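Local coordinates for protein LbaCas13a H328A (C2c2) (Lachnospiraceae bacterium NK4A179, PDB 5WLH) that binds a CRISPR guide RNA precursor and, as an RNA-targeting Cas13a enzyme, probably cleaves RNA under the direction of that guide, at residues N163-N168 and K200-N205; T574-D579 and K621-A626; A891-R896 and V963-D968. One frame throughout, in Å; residues are numbered along the deposited sequence.

Contact 1 (N163-N168 and K200-N205)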
loop_
_atom_site.group_PDB
_atom_site.type_symbol
_atom_site.label_atom_id
_atom_site.label_comp_id
_atom_site.label_asym_id
_atom_site.label_seq_id
_atom_site.Cartn_x
_atom_site.Cartn_y
_atom_site.Cartn_z
ATOM N N ASN A 163 -15.134 26.114 -43.101
ATOM C CA ASN A 163 -14.721 25.495 -44.357
ATOM C C ASN A 163 -13.817 24.294 -44.113
ATOM O O ASN A 163 -13.985 23.249 -44.747
ATOM C CB ASN A 163 -14.016 26.521 -45.245
ATOM C CG ASN A 163 -14.960 27.567 -45.790
ATOM O OD1 ASN A 163 -16.175 27.354 -45.858
ATOM N ND2 ASN A 163 -14.408 28.710 -46.183
ATOM N N ARG A 164 -12.850 24.419 -43.204
ATOM C CA ARG A 164 -11.975 23.287 -42.931
ATOM C C ARG A 164 -12.745 22.145 -42.276
ATOM O O ARG A 164 -12.485 20.968 -42.560
ATOM C CB ARG A 164 -10.799 23.735 -42.061
ATOM C CG ARG A 164 -9.869 24.735 -42.737
ATOM C CD ARG A 164 -9.256 24.177 -44.019
ATOM N NE ARG A 164 -8.226 23.178 -43.743
ATOM C CZ ARG A 164 -6.942 23.303 -44.072
ATOM N NH1 ARG A 164 -6.084 22.333 -43.773
ATOM N NH2 ARG A 164 -6.510 24.395 -44.697
ATOM N N ILE A 165 -13.725 22.475 -41.430
ATOM C CA ILE A 165 -14.476 21.455 -40.701
ATOM C C ILE A 165 -15.367 20.649 -41.646
ATOM O O ILE A 165 -15.492 19.427 -41.503
ATOM C CB ILE A 165 -15.291 22.108 -39.567
ATOM C CG1 ILE A 165 -14.377 22.474 -38.396
ATOM C CG2 ILE A 165 -16.408 21.193 -39.088
ATOM C CD1 ILE A 165 -15.028 23.427 -37.408
ATOM N N LYS A 166 -16.004 21.304 -42.611
ATOM C CA LYS A 166 -16.922 20.599 -43.500
ATOM C C LYS A 166 -16.278 20.175 -44.816
ATOM O O LYS A 166 -16.951 19.557 -45.649
ATOM C CB LYS A 166 -18.162 21.460 -43.776
ATOM C CG LYS A 166 -17.964 22.566 -44.795
ATOM C CD LYS A 166 -19.186 23.479 -44.853
ATOM C CE LYS A 166 -20.421 22.732 -45.328
ATOM N NZ LYS A 166 -21.653 23.556 -45.183
ATOM N N ASN A 167 -14.990 20.465 -45.013
ATOM C CA ASN A 167 -14.338 20.139 -46.277
ATOM C C ASN A 167 -14.239 18.633 -46.504
ATOM O O ASN A 167 -14.178 18.187 -47.655
ATOM C CB ASN A 167 -12.949 20.778 -46.325
ATOM C CG ASN A 167 -12.319 20.705 -47.701
ATOM O OD1 ASN A 167 -11.463 19.857 -47.957
ATOM N ND2 ASN A 167 -12.735 21.596 -48.595
ATOM N N ASN A 168 -14.218 17.834 -45.437
ATOM C CA ASN A 168 -14.164 16.382 -45.556
ATOM C C ASN A 168 -15.466 15.709 -45.143
ATOM O O ASN A 168 -15.510 14.479 -45.047
ATOM C CB ASN A 168 -13.012 15.814 -44.725
ATOM C CG ASN A 168 -11.665 16.383 -45.122
ATOM O OD1 ASN A 168 -11.528 17.014 -46.168
ATOM N ND2 ASN A 168 -10.661 16.166 -44.277
ATOM N N LYS A 200 -19.614 24.386 -30.040
ATOM C CA LYS A 200 -20.952 23.989 -30.454
ATOM C C LYS A 200 -21.567 25.019 -31.396
ATOM O O LYS A 200 -22.153 24.663 -32.423
ATOM C CB LYS A 200 -21.848 23.789 -29.240
ATOM C CG LYS A 200 -23.303 23.612 -29.648
ATOM C CD LYS A 200 -24.063 22.728 -28.706
ATOM C CE LYS A 200 -25.403 22.350 -29.324
ATOM N NZ LYS A 200 -26.246 21.657 -28.326
ATOM N N LYS A 201 -21.432 26.300 -31.061
ATOM C CA LYS A 201 -21.980 27.361 -31.901
ATOM C C LYS A 201 -21.346 27.337 -33.282
ATOM O O LYS A 201 -22.037 27.466 -34.300
ATOM C CB LYS A 201 -21.742 28.711 -31.227
ATOM C CG LYS A 201 -22.221 29.940 -31.985
ATOM C CD LYS A 201 -22.423 31.099 -30.988
ATOM C CE LYS A 201 -22.856 32.393 -31.682
ATOM N NZ LYS A 201 -22.879 33.551 -30.721
ATOM N N LEU A 202 -20.028 27.149 -33.324
ATOM C CA LEU A 202 -19.319 27.034 -34.590
ATOM C C LEU A 202 -19.814 25.842 -35.400
ATOM O O LEU A 202 -20.042 25.959 -36.610
ATOM C CB LEU A 202 -17.825 26.910 -34.312
ATOM C CG LEU A 202 -16.916 26.475 -35.453
ATOM C CD1 LEU A 202 -16.851 27.568 -36.451
ATOM C CD2 LEU A 202 -15.524 26.177 -34.909
ATOM N N LEU A 203 -19.994 24.688 -34.753
ATOM C CA LEU A 203 -20.421 23.495 -35.484
ATOM C C LEU A 203 -21.856 23.626 -35.976
ATOM O O LEU A 203 -22.196 23.133 -37.058
ATOM C CB LEU A 203 -20.280 22.256 -34.603
ATOM C CG LEU A 203 -18.826 21.842 -34.375
ATOM C CD1 LEU A 203 -18.742 20.803 -33.264
ATOM C CD2 LEU A 203 -18.246 21.304 -35.678
ATOM N N MET A 204 -22.723 24.257 -35.182
ATOM C CA MET A 204 -24.093 24.470 -35.647
ATOM C C MET A 204 -24.125 25.417 -36.839
ATOM O O MET A 204 -24.881 25.193 -37.797
ATOM C CB MET A 204 -24.965 24.987 -34.503
ATOM C CG MET A 204 -25.148 23.971 -33.364
ATOM S SD MET A 204 -26.221 22.565 -33.740
ATOM C CE MET A 204 -27.847 23.331 -33.624
ATOM N N ASN A 205 -23.311 26.475 -36.805
ATOM C CA ASN A 205 -23.191 27.353 -37.960
ATOM C C ASN A 205 -22.588 26.612 -39.149
ATOM O O ASN A 205 -23.021 26.802 -40.294
ATOM C CB ASN A 205 -22.347 28.583 -37.614
ATOM C CG ASN A 205 -22.999 29.466 -36.542
ATOM O OD1 ASN A 205 -24.194 29.343 -36.267
ATOM N ND2 ASN A 205 -22.206 30.352 -35.927
#
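Ile165 reaches from helix 158-166 toward helix 193-206 and meets two successive leucines with two different branches. Its ethyl arm goes to Leu202: CD1 of Ile165 lies 3.7 Å from CD2 of Leu202 and 4.1 Å from the branching carbon CG of the same leucine, the two side chains crossing obliquely. The other branch takes Leu203, with CG2 of Ile165 3.9 Å from Leu203 CD2 and these two chains set at about a right angle. The split follows from the first torsion of Ile165 (chi1 -76°), which puts CG2 anti to the backbone N and turns CG1 to the side of that N, sending CD1 and CG2 to different leucines. This is helix-to-helix packing in a helical region of the N-terminal part of the chain, with the CA atoms of Ile165 and Leu203 8.2 Å apart. All three side chains are buried, and no hydrogen bond joins the two segments. Besides Ile165, Leu202 touches Ile162 of helix 158-166 as well as Val218 and Phe222 of helix 218-230. Leu203 also packs on Ile178 of helix 175-185, which lies between the two helices in sequence.

Contact 2 (T574-D579 and K621-A626)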
loop_
_atom_site.group_PDB
_atom_site.type_symbol
_atom_site.label_atom_id
_atom_site.label_comp_id
_atom_site.label_asym_id
_atom_site.label_seq_id
_atom_site.Cartn_x
_atom_site.Cartn_y
_atom_site.Cartn_z
ATOM N N THR A 574 16.229 -33.430 20.303
ATOM C CA THR A 574 16.535 -34.408 21.345
ATOM C C THR A 574 17.962 -34.266 21.859
ATOM O O THR A 574 18.244 -34.631 23.006
ATOM C CB THR A 574 16.310 -35.825 20.816
ATOM O OG1 THR A 574 17.244 -36.082 19.761
ATOM C CG2 THR A 574 14.894 -35.971 20.275
ATOM N N ASP A 575 18.869 -33.739 21.036
ATOM C CA ASP A 575 20.274 -33.572 21.392
ATOM C C ASP A 575 20.595 -32.186 21.943
ATOM O O ASP A 575 21.773 -31.880 22.167
ATOM C CB ASP A 575 21.157 -33.842 20.169
ATOM C CG ASP A 575 21.164 -32.677 19.192
ATOM O OD1 ASP A 575 20.087 -32.079 18.966
ATOM O OD2 ASP A 575 22.246 -32.357 18.651
ATOM N N PHE A 576 19.581 -31.336 22.158
ATOM C CA PHE A 576 19.834 -29.955 22.558
ATOM C C PHE A 576 19.814 -29.841 24.075
ATOM O O PHE A 576 18.832 -30.244 24.705
ATOM C CB PHE A 576 18.787 -29.011 21.959
ATOM C CG PHE A 576 19.116 -27.551 22.129
ATOM C CD1 PHE A 576 20.072 -26.943 21.327
ATOM C CD2 PHE A 576 18.474 -26.792 23.085
ATOM C CE1 PHE A 576 20.374 -25.601 21.474
ATOM C CE2 PHE A 576 18.774 -25.444 23.243
ATOM C CZ PHE A 576 19.728 -24.854 22.436
ATOM N N PRO A 577 20.854 -29.284 24.688
ATOM C CA PRO A 577 20.922 -29.229 26.162
ATOM C C PRO A 577 20.075 -28.101 26.737
ATOM O O PRO A 577 20.571 -27.071 27.200
ATOM C CB PRO A 577 22.421 -29.039 26.409
ATOM C CG PRO A 577 22.872 -28.220 25.236
ATOM C CD PRO A 577 22.037 -28.677 24.057
ATOM N N PHE A 578 18.754 -28.299 26.712
ATOM C CA PHE A 578 17.838 -27.287 27.232
ATOM C C PHE A 578 18.125 -26.980 28.693
ATOM O O PHE A 578 18.005 -25.831 29.132
ATOM C CB PHE A 578 16.390 -27.749 27.077
ATOM C CG PHE A 578 15.855 -27.608 25.688
ATOM C CD1 PHE A 578 15.584 -26.356 25.156
ATOM C CD2 PHE A 578 15.630 -28.734 24.905
ATOM C CE1 PHE A 578 15.091 -26.227 23.867
ATOM C CE2 PHE A 578 15.135 -28.613 23.613
ATOM C CZ PHE A 578 14.865 -27.361 23.097
ATOM N N ASP A 579 18.501 -28.000 29.465
ATOM C CA ASP A 579 18.684 -27.802 30.894
ATOM C C ASP A 579 19.915 -26.970 31.204
ATOM O O ASP A 579 19.965 -26.343 32.266
ATOM C CB ASP A 579 18.740 -29.154 31.599
ATOM C CG ASP A 579 17.364 -29.771 31.761
ATOM O OD1 ASP A 579 16.373 -29.007 31.817
ATOM O OD2 ASP A 579 17.269 -31.015 31.818
ATOM N N LYS A 621 19.853 -14.763 26.076
ATOM C CA LYS A 621 20.455 -14.630 24.753
ATOM C C LYS A 621 21.261 -15.860 24.391
ATOM O O LYS A 621 21.340 -16.226 23.216
ATOM C CB LYS A 621 21.353 -13.392 24.684
ATOM C CG LYS A 621 20.661 -12.080 25.021
ATOM C CD LYS A 621 21.665 -10.931 24.937
ATOM C CE LYS A 621 23.048 -11.366 25.429
ATOM N NZ LYS A 621 23.679 -10.346 26.310
ATOM N N GLU A 622 21.872 -16.510 25.382
ATOM C CA GLU A 622 22.631 -17.717 25.084
ATOM C C GLU A 622 21.714 -18.818 24.572
ATOM O O GLU A 622 22.074 -19.556 23.651
ATOM C CB GLU A 622 23.398 -18.177 26.328
ATOM C CG GLU A 622 24.541 -17.234 26.710
ATOM C CD GLU A 622 24.067 -15.952 27.390
ATOM O OE1 GLU A 622 23.070 -15.994 28.145
ATOM O OE2 GLU A 622 24.694 -14.897 27.163
ATOM N N LEU A 623 20.521 -18.937 25.156
ATOM C CA LEU A 623 19.580 -19.953 24.696
ATOM C C LEU A 623 19.149 -19.686 23.255
ATOM O O LEU A 623 19.261 -20.563 22.391
ATOM C CB LEU A 623 18.373 -20.001 25.630
ATOM C CG LEU A 623 17.152 -20.805 25.165
ATOM C CD1 LEU A 623 17.485 -22.272 24.885
ATOM C CD2 LEU A 623 16.030 -20.668 26.184
ATOM N N ILE A 624 18.675 -18.468 22.977
ATOM C CA ILE A 624 18.209 -18.136 21.631
ATOM C C ILE A 624 19.335 -18.304 20.618
ATOM O O ILE A 624 19.141 -18.870 19.536
ATOM C CB ILE A 624 17.627 -16.706 21.603
ATOM C CG1 ILE A 624 16.532 -16.543 22.657
ATOM C CG2 ILE A 624 17.078 -16.378 20.203
ATOM C CD1 ILE A 624 15.333 -17.465 22.460
ATOM N N SER A 625 20.536 -17.831 20.961
ATOM C CA SER A 625 21.682 -17.966 20.070
ATOM C C SER A 625 22.023 -19.427 19.815
ATOM O O SER A 625 22.361 -19.805 18.688
ATOM C CB SER A 625 22.890 -17.236 20.664
ATOM O OG SER A 625 24.076 -17.633 20.000
ATOM N N ALA A 626 21.959 -20.263 20.854
ATOM C CA ALA A 626 22.238 -21.683 20.664
ATOM C C ALA A 626 21.156 -22.350 19.834
ATOM O O ALA A 626 21.444 -23.280 19.068
ATOM C CB ALA A 626 22.374 -22.382 22.021
#
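The ring of Phe576 meets segment 621-626 with its edge. CD1 of Leu623 lies in the ring plane, 3.8 Å from Phe576 CE2, and the backbone O of Ala626 is also near that plane, 3.5 Å from CE1. Farther out on the rim, Phe576 CZ touches CB of Ala626 at 3.6 Å. One face of the Phe576 ring carries CD of Pro577, displaced toward the rim. Phe578 turns its own face to the other phenylalanine: CD2 of Phe576 stands 3.4 Å above the Phe578 ring plane, over its centre. With CG anti to the backbone N (chi1 -170°), Phe576 holds its ring out from the loop toward the helix, while Pro577, the next residue, centres an inverse gamma turn. An alanine here is likely to leave a gap beside Leu623 and Ala626 and to take from Phe578 the ring edge that covers its face. Trp573 and His630 add edge-to-face contacts to Phe576. This region probably belongs to the first HEPN domain, judging by an R-X4-H sequence between the two segments. The loop lies against helix 621-632, with Tyr581 of helix 578-581 touching Leu623 and Ala626, while Ile624 packs on helix 901-911.

Contact 3 (A891-R896 and V963-D968)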
loop_
_atom_site.group_PDB
_atom_site.type_symbol
_atom_site.label_atom_id
_atom_site.label_comp_id
_atom_site.label_asym_id
_atom_site.label_seq_id
_atom_site.Cartn_x
_atom_site.Cartn_y
_atom_site.Cartn_z
ATOM N N ALA A 891 28.725 -20.092 8.782
ATOM C CA ALA A 891 29.796 -20.000 9.777
ATOM C C ALA A 891 29.860 -18.617 10.428
ATOM O O ALA A 891 29.817 -18.496 11.659
ATOM C CB ALA A 891 31.133 -20.362 9.124
ATOM N N GLY A 892 29.935 -17.558 9.618
ATOM C CA GLY A 892 30.081 -16.224 10.183
ATOM C C GLY A 892 28.818 -15.726 10.863
ATOM O O GLY A 892 28.873 -15.087 11.918
ATOM N N LEU A 893 27.663 -16.036 10.285
ATOM C CA LEU A 893 26.404 -15.555 10.844
ATOM C C LEU A 893 26.175 -16.062 12.261
ATOM O O LEU A 893 25.594 -15.347 13.091
ATOM C CB LEU A 893 25.253 -15.983 9.935
ATOM C CG LEU A 893 23.880 -15.426 10.277
ATOM C CD1 LEU A 893 23.927 -13.898 10.314
ATOM C CD2 LEU A 893 22.862 -15.937 9.263
ATOM N N ILE A 894 26.619 -17.286 12.554
ATOM C CA ILE A 894 26.384 -17.873 13.872
ATOM C C ILE A 894 26.957 -16.977 14.964
ATOM O O ILE A 894 26.263 -16.622 15.922
ATOM C CB ILE A 894 26.977 -19.293 13.936
ATOM C CG1 ILE A 894 26.231 -20.220 12.972
ATOM C CG2 ILE A 894 26.930 -19.831 15.358
ATOM C CD1 ILE A 894 26.983 -21.511 12.678
ATOM N N SER A 895 28.230 -16.592 14.836
ATOM C CA SER A 895 28.834 -15.753 15.869
ATOM C C SER A 895 28.186 -14.374 15.922
ATOM O O SER A 895 28.099 -13.768 16.996
ATOM C CB SER A 895 30.349 -15.629 15.651
ATOM O OG SER A 895 30.651 -15.011 14.412
ATOM N N ARG A 896 27.707 -13.866 14.785
ATOM C CA ARG A 896 27.104 -12.539 14.798
ATOM C C ARG A 896 25.740 -12.559 15.479
ATOM O O ARG A 896 25.393 -11.621 16.200
ATOM C CB ARG A 896 27.030 -11.991 13.377
ATOM C CG ARG A 896 28.421 -11.685 12.818
ATOM C CD ARG A 896 28.382 -10.798 11.585
ATOM N NE ARG A 896 27.814 -11.476 10.422
ATOM C CZ ARG A 896 28.495 -12.253 9.579
ATOM N NH1 ARG A 896 29.789 -12.482 9.767
ATOM N NH2 ARG A 896 27.875 -12.812 8.548
ATOM N N VAL A 963 20.435 -9.906 8.393
ATOM C CA VAL A 963 18.992 -9.988 8.589
ATOM C C VAL A 963 18.381 -10.840 7.505
ATOM O O VAL A 963 17.528 -11.695 7.765
ATOM C CB VAL A 963 18.361 -8.589 8.604
ATOM C CG1 VAL A 963 16.847 -8.722 8.812
ATOM C CG2 VAL A 963 18.976 -7.773 9.725
ATOM N N ASP A 964 18.801 -10.585 6.263
ATOM C CA ASP A 964 18.343 -11.351 5.119
ATOM C C ASP A 964 18.564 -12.839 5.332
ATOM O O ASP A 964 17.633 -13.639 5.197
ATOM C CB ASP A 964 19.050 -10.855 3.862
ATOM C CG ASP A 964 18.427 -11.399 2.591
ATOM O OD1 ASP A 964 18.597 -12.610 2.316
ATOM O OD2 ASP A 964 17.742 -10.631 1.873
ATOM N N ALA A 965 19.792 -13.224 5.700
ATOM C CA ALA A 965 20.101 -14.636 5.874
ATOM C C ALA A 965 19.262 -15.245 6.981
ATOM O O ALA A 965 18.840 -16.399 6.886
ATOM C CB ALA A 965 21.588 -14.804 6.183
ATOM N N VAL A 966 19.016 -14.484 8.048
ATOM C CA VAL A 966 18.213 -15.004 9.147
ATOM C C VAL A 966 16.782 -15.238 8.694
ATOM O O VAL A 966 16.198 -16.298 8.946
ATOM C CB VAL A 966 18.259 -14.044 10.342
ATOM C CG1 VAL A 966 17.209 -14.437 11.327
ATOM C CG2 VAL A 966 19.656 -14.072 10.996
ATOM N N ILE A 967 16.181 -14.232 8.056
ATOM C CA ILE A 967 14.802 -14.402 7.608
ATOM C C ILE A 967 14.714 -15.534 6.601
ATOM O O ILE A 967 13.788 -16.346 6.644
ATOM C CB ILE A 967 14.245 -13.099 7.022
ATOM C CG1 ILE A 967 14.290 -11.977 8.053
ATOM C CG2 ILE A 967 12.784 -13.323 6.572
ATOM C CD1 ILE A 967 13.702 -10.667 7.527
ATOM N N ASP A 968 15.677 -15.595 5.674
ATOM C CA ASP A 968 15.709 -16.663 4.680
ATOM C C ASP A 968 15.771 -18.030 5.348
ATOM O O ASP A 968 15.111 -18.984 4.899
ATOM C CB ASP A 968 16.896 -16.455 3.742
ATOM C CG ASP A 968 17.087 -17.612 2.773
ATOM O OD1 ASP A 968 16.445 -17.606 1.707
ATOM O OD2 ASP A 968 17.873 -18.535 3.090
#
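Leu893 and Ala965 mark the nearest approach of two helical backbones, 891-896 and 963-968, with 8.1 Å between their CA atoms. One methyl does the touching from the first helix. CD2 of Leu893 presses on CB of Ala965 at 3.5 Å and, on the next residue, comes within 4.1 Å of CG2 of Val966. The leucine holds CG anti to its backbone N (chi1 -173°), which carries its branched end across to the partner helix, where it meets the valine side chain at about a right angle. Alanine offers no more than a single methyl, so the leucine comes in close to the helix. This is apolar helix-helix packing that joins helices 891-898 and 960-974, with helix 621-632 set against both through Phe628, which touches Leu893 and Val966; Tyr907 of helix 901-911 also packs on the valine.

The helix bearing Leu893 has polar bonds of its own. Ser895 OG donates to Gly892 O over 3.1 Å, tilted from the carbonyl plane, while Arg896 N makes only a weak bond to the same oxygen. The guanidinium of Arg896 folds back so that Gly892 O and Leu893 N lie over one of its faces, near the rim.

The nearest atom of the contact is about 6 Å from the bound RNA. Between the segments themselves there is neither hydrogen bond nor charge pair: fit of shape and burial of three apolar residues hold them together. The hydrogen bonds lie within the helices, and the salt bridge of Arg896 NE runs to Asp962, just before 963-968.

How the contacts relate
From the N terminus, contact 1 comes first and closes a loop of 31 residues that contains helix 175-185. Contact 2 follows, closing 41 residues from 574-579 to helix 621-632, and contact 3 closes 66 residues, mostly helical, from helix 891-898 to helix 960-974. The three run in series, so none nests in or crosses another. Contact 1 ties N-terminal helices together on one side of the chain's centre; the other two lie on the opposite side, with contact 1 and contact 2 centres 88 Å apart. Contacts 2 and 3 have centres about 17 Å apart without touching. Helix 621-632 links them, supplying Leu623 to one and Phe628 to the other, and helix 901-911 packs against both.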